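Side-chain contacts in PrgA (Enterococcus faecalis, PDB 6Z9K), which provides surface exclusion to protect enterococci against unwanted conjugation, extending far outside the cell and carrying a CAP domain, the part described here: residues K47-S52 against S159-Q164; A106-K111 against K130-K135; K135-P138 against Y142-N145. One frame throughout, in Å; residues are numbered along the deposited sequence.

Interaction 1: residues K47-S52 against S159-Q164; sequences KNFPTS and SKYTLQ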
# COMPACT_ATOMS: atom_id res chain seq x y z
N LYS A 47 15.19 4.94 -5.87
CA LYS A 47 15.42 3.73 -6.71
C LYS A 47 16.00 2.58 -5.89
O LYS A 47 15.77 1.43 -6.31
CB LYS A 47 16.29 4.08 -7.92
CG LYS A 47 17.74 4.34 -7.63
CD LYS A 47 18.59 4.63 -8.85
CE LYS A 47 20.07 4.47 -8.58
NZ LYS A 47 20.84 5.05 -9.72
N ASN A 48 16.72 2.86 -4.81
CA ASN A 48 17.47 1.86 -4.00
C ASN A 48 16.58 1.47 -2.84
O ASN A 48 16.11 2.34 -2.16
CB ASN A 48 18.82 2.38 -3.52
CG ASN A 48 19.72 2.71 -4.70
OD1 ASN A 48 19.99 3.88 -4.98
ND2 ASN A 48 20.06 1.70 -5.48
N PHE A 49 16.27 0.19 -2.69
CA PHE A 49 15.59 -0.33 -1.48
C PHE A 49 16.55 -0.28 -0.29
O PHE A 49 17.57 -0.99 -0.27
CB PHE A 49 15.11 -1.75 -1.71
CG PHE A 49 14.26 -2.27 -0.59
CD1 PHE A 49 13.09 -1.63 -0.22
CD2 PHE A 49 14.60 -3.44 0.07
CE1 PHE A 49 12.30 -2.11 0.82
CE2 PHE A 49 13.80 -3.92 1.08
CZ PHE A 49 12.66 -3.25 1.46
N PRO A 50 16.26 0.55 0.73
CA PRO A 50 17.14 0.68 1.88
C PRO A 50 17.18 -0.63 2.66
O PRO A 50 16.12 -1.13 3.01
CB PRO A 50 16.54 1.82 2.68
CG PRO A 50 15.68 2.52 1.70
CD PRO A 50 15.10 1.43 0.84
N THR A 51 18.37 -1.14 2.92
CA THR A 51 18.59 -2.50 3.50
C THR A 51 19.45 -2.43 4.77
O THR A 51 20.49 -1.73 4.75
CB THR A 51 19.17 -3.42 2.41
OG1 THR A 51 20.40 -2.85 1.96
CG2 THR A 51 18.22 -3.61 1.24
N SER A 52 19.02 -3.08 5.85
CA SER A 52 19.81 -3.28 7.09
C SER A 52 20.22 -4.75 7.17
O SER A 52 19.84 -5.51 6.26
CB SER A 52 19.00 -2.86 8.29
OG SER A 52 17.98 -3.80 8.55
N SER A 159 9.86 -14.36 -0.29
CA SER A 159 10.54 -13.95 0.95
C SER A 159 9.88 -12.68 1.46
O SER A 159 9.34 -11.90 0.64
CB SER A 159 12.01 -13.76 0.82
OG SER A 159 12.33 -12.54 0.22
N LYS A 160 9.93 -12.49 2.76
CA LYS A 160 9.47 -11.28 3.45
C LYS A 160 10.24 -10.08 2.88
O LYS A 160 9.63 -9.04 2.61
CB LYS A 160 9.75 -11.46 4.94
CG LYS A 160 9.52 -10.24 5.80
CD LYS A 160 9.62 -10.56 7.24
CE LYS A 160 9.04 -9.46 8.07
NZ LYS A 160 8.96 -9.89 9.49
N TYR A 161 11.52 -10.24 2.63
CA TYR A 161 12.35 -9.17 2.00
C TYR A 161 11.70 -8.75 0.69
O TYR A 161 11.49 -7.56 0.44
CB TYR A 161 13.78 -9.66 1.77
CG TYR A 161 14.60 -8.69 0.97
CD1 TYR A 161 14.59 -8.72 -0.42
CD2 TYR A 161 15.33 -7.69 1.59
CE1 TYR A 161 15.29 -7.79 -1.17
CE2 TYR A 161 16.05 -6.76 0.85
CZ TYR A 161 16.04 -6.82 -0.54
OH TYR A 161 16.74 -5.88 -1.28
N THR A 162 11.42 -9.71 -0.18
CA THR A 162 10.85 -9.46 -1.52
C THR A 162 9.51 -8.75 -1.40
O THR A 162 9.31 -7.81 -2.16
CB THR A 162 10.71 -10.75 -2.32
OG1 THR A 162 12.05 -11.15 -2.49
CG2 THR A 162 10.01 -10.53 -3.65
N LEU A 163 8.61 -9.21 -0.53
CA LEU A 163 7.32 -8.50 -0.36
C LEU A 163 7.56 -7.05 0.09
O LEU A 163 6.89 -6.15 -0.43
CB LEU A 163 6.44 -9.22 0.64
CG LEU A 163 5.95 -10.60 0.22
CD1 LEU A 163 5.30 -11.31 1.41
CD2 LEU A 163 5.02 -10.47 -0.98
N GLN A 164 8.48 -6.78 1.03
CA GLN A 164 8.67 -5.39 1.53
C GLN A 164 9.27 -4.55 0.41
O GLN A 164 8.91 -3.37 0.26
CB GLN A 164 9.54 -5.35 2.79
CG GLN A 164 8.83 -5.95 3.99
CD GLN A 164 9.55 -5.78 5.31
OE1 GLN A 164 10.69 -5.31 5.37
NE2 GLN A 164 8.79 -5.97 6.38
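The carbonyl oxygen of Q164 accepts a hydrogen bond from the hydroxyl of Y79 and, across the contact with the loop 47-52, has F49 CE1 3.7 Å from Q164 O. The far end of the phenyl group rests on this last residue of 159-164, with F49 CZ also 4.0 Å from Q164 CB. With CG anti to the backbone N in F49 (chi1 -172°), the ring reaches out of the loop toward the helix and turns its edge to the face of Y161. The two aromatic planes stand at 84° with centroids 5.3 Å apart, an offset edge-to-face pair in which F49 CE2 comes within 3.6 Å of Y161 CE2. The phenol oxygen makes van der Waals contacts with the loop: F49 CD2 lies 3.5 Å from Y161 OH, and the methyl carbon T51 CG2 lies 3.7 Å from the same oxygen. T51 brings this methyl in at the edge of the tyrosine ring, close to its plane. The start of the helix is fixed by S159 at the N-cap, where T162 N donates to S159 OG over 3.0 Å at 164°. F49 packs against Y161 and Q164 at the start of helix 160-176; K59 makes a cation-pi contact with Y161. Helix 53-57 supplies D55 against Y161 and Q164, F49 continues along helix 160-176 to E165 and R168, and the N-cap itself closes strand 157-159, which pairs antiparallel with strand 62-64.

Interaction 2: residues A106-K111 against K130-K135; sequences AWDIAK and KENGFK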
# COMPACT_ATOMS: atom_id res chain seq x y z
N ALA A 106 -9.49 -6.61 3.51
CA ALA A 106 -8.50 -6.75 2.43
C ALA A 106 -8.34 -8.22 1.98
O ALA A 106 -8.28 -8.50 0.75
CB ALA A 106 -7.15 -6.23 2.87
N TRP A 107 -8.28 -9.16 2.93
CA TRP A 107 -8.04 -10.58 2.59
C TRP A 107 -9.30 -11.17 1.94
O TRP A 107 -9.14 -12.09 1.10
CB TRP A 107 -7.49 -11.35 3.80
CG TRP A 107 -6.05 -11.00 3.97
CD1 TRP A 107 -5.53 -10.03 4.80
CD2 TRP A 107 -4.93 -11.51 3.22
NE1 TRP A 107 -4.17 -9.96 4.65
CE2 TRP A 107 -3.78 -10.84 3.67
CE3 TRP A 107 -4.79 -12.50 2.24
CZ2 TRP A 107 -2.50 -11.14 3.18
CZ3 TRP A 107 -3.53 -12.76 1.73
CH2 TRP A 107 -2.41 -12.11 2.21
N ASP A 108 -10.50 -10.70 2.30
CA ASP A 108 -11.72 -11.11 1.58
C ASP A 108 -11.63 -10.64 0.11
O ASP A 108 -11.97 -11.45 -0.80
CB ASP A 108 -12.97 -10.69 2.31
CG ASP A 108 -13.31 -11.51 3.52
OD1 ASP A 108 -12.61 -12.55 3.77
OD2 ASP A 108 -14.23 -11.10 4.24
N ILE A 109 -11.20 -9.41 -0.12
CA ILE A 109 -11.06 -8.93 -1.53
C ILE A 109 -10.10 -9.87 -2.25
O ILE A 109 -10.34 -10.26 -3.37
CB ILE A 109 -10.67 -7.45 -1.59
CG1 ILE A 109 -11.81 -6.53 -1.11
CG2 ILE A 109 -10.16 -7.09 -3.00
CD1 ILE A 109 -11.47 -5.07 -1.01
N ALA A 110 -8.98 -10.21 -1.62
CA ALA A 110 -7.92 -11.02 -2.26
C ALA A 110 -8.50 -12.40 -2.59
O ALA A 110 -8.35 -12.86 -3.78
CB ALA A 110 -6.71 -11.04 -1.34
N LYS A 111 -9.17 -13.03 -1.64
CA LYS A 111 -9.76 -14.38 -1.80
C LYS A 111 -10.77 -14.40 -2.96
O LYS A 111 -10.79 -15.35 -3.76
CB LYS A 111 -10.49 -14.74 -0.51
CG LYS A 111 -11.04 -16.14 -0.48
CD LYS A 111 -11.45 -16.55 0.91
CE LYS A 111 -12.66 -15.84 1.47
NZ LYS A 111 -13.36 -16.75 2.40
N LYS A 130 -19.78 -5.94 0.90
CA LYS A 130 -21.09 -6.22 1.51
C LYS A 130 -20.91 -7.14 2.73
O LYS A 130 -21.49 -6.89 3.81
CB LYS A 130 -22.00 -6.86 0.49
CG LYS A 130 -23.34 -7.24 1.10
CD LYS A 130 -24.19 -8.08 0.22
CE LYS A 130 -25.42 -8.59 0.97
NZ LYS A 130 -26.59 -7.72 0.74
N GLU A 131 -20.06 -8.17 2.61
CA GLU A 131 -19.92 -9.15 3.70
C GLU A 131 -19.21 -8.55 4.90
O GLU A 131 -19.37 -9.11 6.02
CB GLU A 131 -19.15 -10.34 3.18
CG GLU A 131 -19.96 -11.13 2.19
CD GLU A 131 -19.18 -12.25 1.51
OE1 GLU A 131 -18.13 -12.66 2.03
OE2 GLU A 131 -19.71 -12.75 0.50
N ASN A 132 -18.44 -7.49 4.71
CA ASN A 132 -17.70 -6.81 5.79
C ASN A 132 -18.41 -5.55 6.28
O ASN A 132 -17.85 -4.88 7.18
CB ASN A 132 -16.26 -6.53 5.35
CG ASN A 132 -15.42 -7.80 5.36
OD1 ASN A 132 -14.91 -8.19 6.40
ND2 ASN A 132 -15.39 -8.53 4.25
N GLY A 133 -19.60 -5.28 5.80
CA GLY A 133 -20.44 -4.19 6.28
C GLY A 133 -20.12 -2.88 5.60
O GLY A 133 -20.60 -1.83 6.10
N PHE A 134 -19.41 -2.90 4.48
CA PHE A 134 -19.09 -1.69 3.70
C PHE A 134 -20.10 -1.49 2.58
O PHE A 134 -20.67 -2.44 2.03
CB PHE A 134 -17.67 -1.80 3.14
CG PHE A 134 -16.60 -1.71 4.19
CD1 PHE A 134 -16.22 -2.83 4.92
CD2 PHE A 134 -16.02 -0.50 4.53
CE1 PHE A 134 -15.27 -2.79 5.90
CE2 PHE A 134 -15.03 -0.45 5.51
CZ PHE A 134 -14.66 -1.57 6.20
N LYS A 135 -20.22 -0.25 2.14
CA LYS A 135 -21.08 0.13 1.02
C LYS A 135 -20.57 -0.48 -0.27
O LYS A 135 -19.35 -0.58 -0.48
CB LYS A 135 -21.15 1.65 0.90
CG LYS A 135 -21.83 2.26 2.12
CD LYS A 135 -21.68 3.74 2.16
CE LYS A 135 -22.64 4.27 3.20
NZ LYS A 135 -22.37 5.70 3.46
O HOH W 1 -16.65 -12.55 4.27
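D108 on helix 100-112 and N132 in the last turn of helix 122-132 point their side chains at each other, with the carboxylate and amide planes turned 48° apart. The amide of N132 donates through ND2 to D108 OD2 over 2.8 Å, and the N-H...O angle of 176° makes the bond nearly straight. OD2 accepts on its anti lone pair, the one directed away from the other carboxylate oxygen, and lies almost in the amide plane, 7° from it. This surface contact ties two helices of the CAP domain together beside a Schellman motif: G133, with positive phi, is the first residue to leave helical geometry, its N bonding to K130 O over 3.2 Å. K104, one turn before D108, serves both partners, forming a salt bridge to D108 OD2 and a hydrogen bond to N132 OD1, while N132 ND2 also reaches A128 O. A water donates to D108 OD2 at 2.8 Å and to E131 OE1 at 2.7 Å, so that N132, K104 and the water all hold D108 OD2. The water bridges two carboxylates whose like charges are probably offset by K104 and by K127, which forms a salt bridge with E131 OE2.

Interaction 3: residues K135-P138 against Y142-N145; sequences KEYP and YYEN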
# COMPACT_ATOMS: atom_id res chain seq x y z
N LYS A 135 -20.22 -0.25 2.14
CA LYS A 135 -21.08 0.13 1.02
C LYS A 135 -20.57 -0.48 -0.27
O LYS A 135 -19.35 -0.58 -0.48
CB LYS A 135 -21.15 1.65 0.90
CG LYS A 135 -21.83 2.26 2.12
CD LYS A 135 -21.68 3.74 2.16
CE LYS A 135 -22.64 4.27 3.20
NZ LYS A 135 -22.37 5.70 3.46
N GLU A 136 -21.52 -0.87 -1.12
CA GLU A 136 -21.18 -1.35 -2.48
C GLU A 136 -21.33 -0.20 -3.48
O GLU A 136 -22.26 0.64 -3.35
CB GLU A 136 -22.11 -2.47 -2.89
CG GLU A 136 -21.98 -3.71 -2.06
CD GLU A 136 -22.84 -4.83 -2.64
OE1 GLU A 136 -23.88 -5.17 -2.01
OE2 GLU A 136 -22.41 -5.38 -3.71
N TYR A 137 -20.55 -0.27 -4.54
CA TYR A 137 -20.59 0.69 -5.68
C TYR A 137 -20.58 -0.18 -6.93
O TYR A 137 -19.54 -0.47 -7.45
CB TYR A 137 -19.40 1.62 -5.59
CG TYR A 137 -19.35 2.38 -4.29
CD1 TYR A 137 -18.73 1.85 -3.18
CD2 TYR A 137 -20.00 3.60 -4.14
CE1 TYR A 137 -18.73 2.50 -1.95
CE2 TYR A 137 -19.95 4.29 -2.94
CZ TYR A 137 -19.35 3.73 -1.83
OH TYR A 137 -19.37 4.47 -0.67
N PRO A 138 -21.74 -0.67 -7.39
CA PRO A 138 -21.82 -1.65 -8.49
C PRO A 138 -21.01 -1.21 -9.71
O PRO A 138 -21.14 -0.07 -10.13
CB PRO A 138 -23.32 -1.65 -8.76
CG PRO A 138 -23.92 -1.46 -7.37
CD PRO A 138 -23.06 -0.34 -6.82
N TYR A 142 -13.90 1.82 -5.32
CA TYR A 142 -13.37 2.94 -4.51
C TYR A 142 -12.66 2.40 -3.28
O TYR A 142 -12.51 3.17 -2.34
CB TYR A 142 -14.45 3.89 -4.01
CG TYR A 142 -15.26 4.48 -5.12
CD1 TYR A 142 -14.66 4.91 -6.29
CD2 TYR A 142 -16.62 4.60 -4.97
CE1 TYR A 142 -15.42 5.42 -7.34
CE2 TYR A 142 -17.38 5.19 -5.98
CZ TYR A 142 -16.79 5.54 -7.18
OH TYR A 142 -17.56 6.06 -8.20
N TYR A 143 -12.13 1.19 -3.30
CA TYR A 143 -11.47 0.61 -2.12
C TYR A 143 -10.02 0.21 -2.39
O TYR A 143 -9.25 0.18 -1.45
CB TYR A 143 -12.24 -0.63 -1.66
CG TYR A 143 -13.57 -0.32 -1.04
CD1 TYR A 143 -13.65 0.30 0.19
CD2 TYR A 143 -14.77 -0.64 -1.69
CE1 TYR A 143 -14.86 0.60 0.78
CE2 TYR A 143 -15.99 -0.37 -1.09
CZ TYR A 143 -16.04 0.23 0.15
OH TYR A 143 -17.23 0.50 0.75
N GLU A 144 -9.70 -0.18 -3.64
CA GLU A 144 -8.44 -0.89 -3.94
C GLU A 144 -7.48 -0.09 -4.82
O GLU A 144 -7.87 0.48 -5.85
CB GLU A 144 -8.81 -2.22 -4.62
CG GLU A 144 -7.62 -3.02 -5.10
CD GLU A 144 -8.04 -4.35 -5.70
OE1 GLU A 144 -8.33 -4.38 -6.90
OE2 GLU A 144 -8.15 -5.29 -4.90
N ASN A 145 -6.20 -0.11 -4.44
CA ASN A 145 -5.04 0.20 -5.31
C ASN A 145 -4.30 -1.13 -5.51
O ASN A 145 -3.90 -1.74 -4.55
CB ASN A 145 -4.21 1.33 -4.70
CG ASN A 145 -4.94 2.64 -4.76
OD1 ASN A 145 -5.02 3.26 -5.84
ND2 ASN A 145 -5.48 3.09 -3.63
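Y142 lays the CD2-CE2 edge of its ring over one face of Y137, with Y142 CD2 3.5 Å above the plane of the Y137 ring and displaced toward its rim. This is an edge-to-face aromatic pair, with centroids 5.0 Å apart and planes at 64°, set in the loop that leads from helix 122-132 of the CAP domain into strand 144-148, an outer strand of its three-stranded antiparallel sheet. Among the closest carbons are Y137 CD2 and Y142 CE2, 3.6 Å apart. Y143, the next residue, crosses Y137 at about a right angle and meets it differently: Y143 OH lies at the edge of the Y137 ring, 3.7 Å from Y137 CE1. The more buried Y143 also packs edge-to-face with F105, and its side chain is about 11 Å from the bound magnesium ion. Beyond it the strand carries E144, whose two carboxylate oxygens bond to H120 and H213. K135 sends its extended chain away from the contact, NZ binding the carbonyl oxygen of E220, and leaves its backbone to Y143. The phenol donates from Y143 OH to K135 O over 2.7 Å, in the carbonyl plane on a lone pair, at a C=O...O angle of 132°.

How the interactions relate
Interaction 1 ties a loop to helix 160-176 and stands apart from the other two, across the middle of the chain. Interaction 2 joins helices 100-112 and 122-132, while interaction 3 packs the loop after helix 122-132 on the approach to strand 144-148. These two adjoin, about 10 Å between centres, and share K135. They touch through F134 CB and Y143 OH and through I109 CG2 and E144 OE2. Both 1 and 2 are surface contacts, yet the first is largely aromatic and the second polar, water-bridged and charged. Interaction 3, partly buried, combines aromatic packing with a single phenol-to-backbone bond.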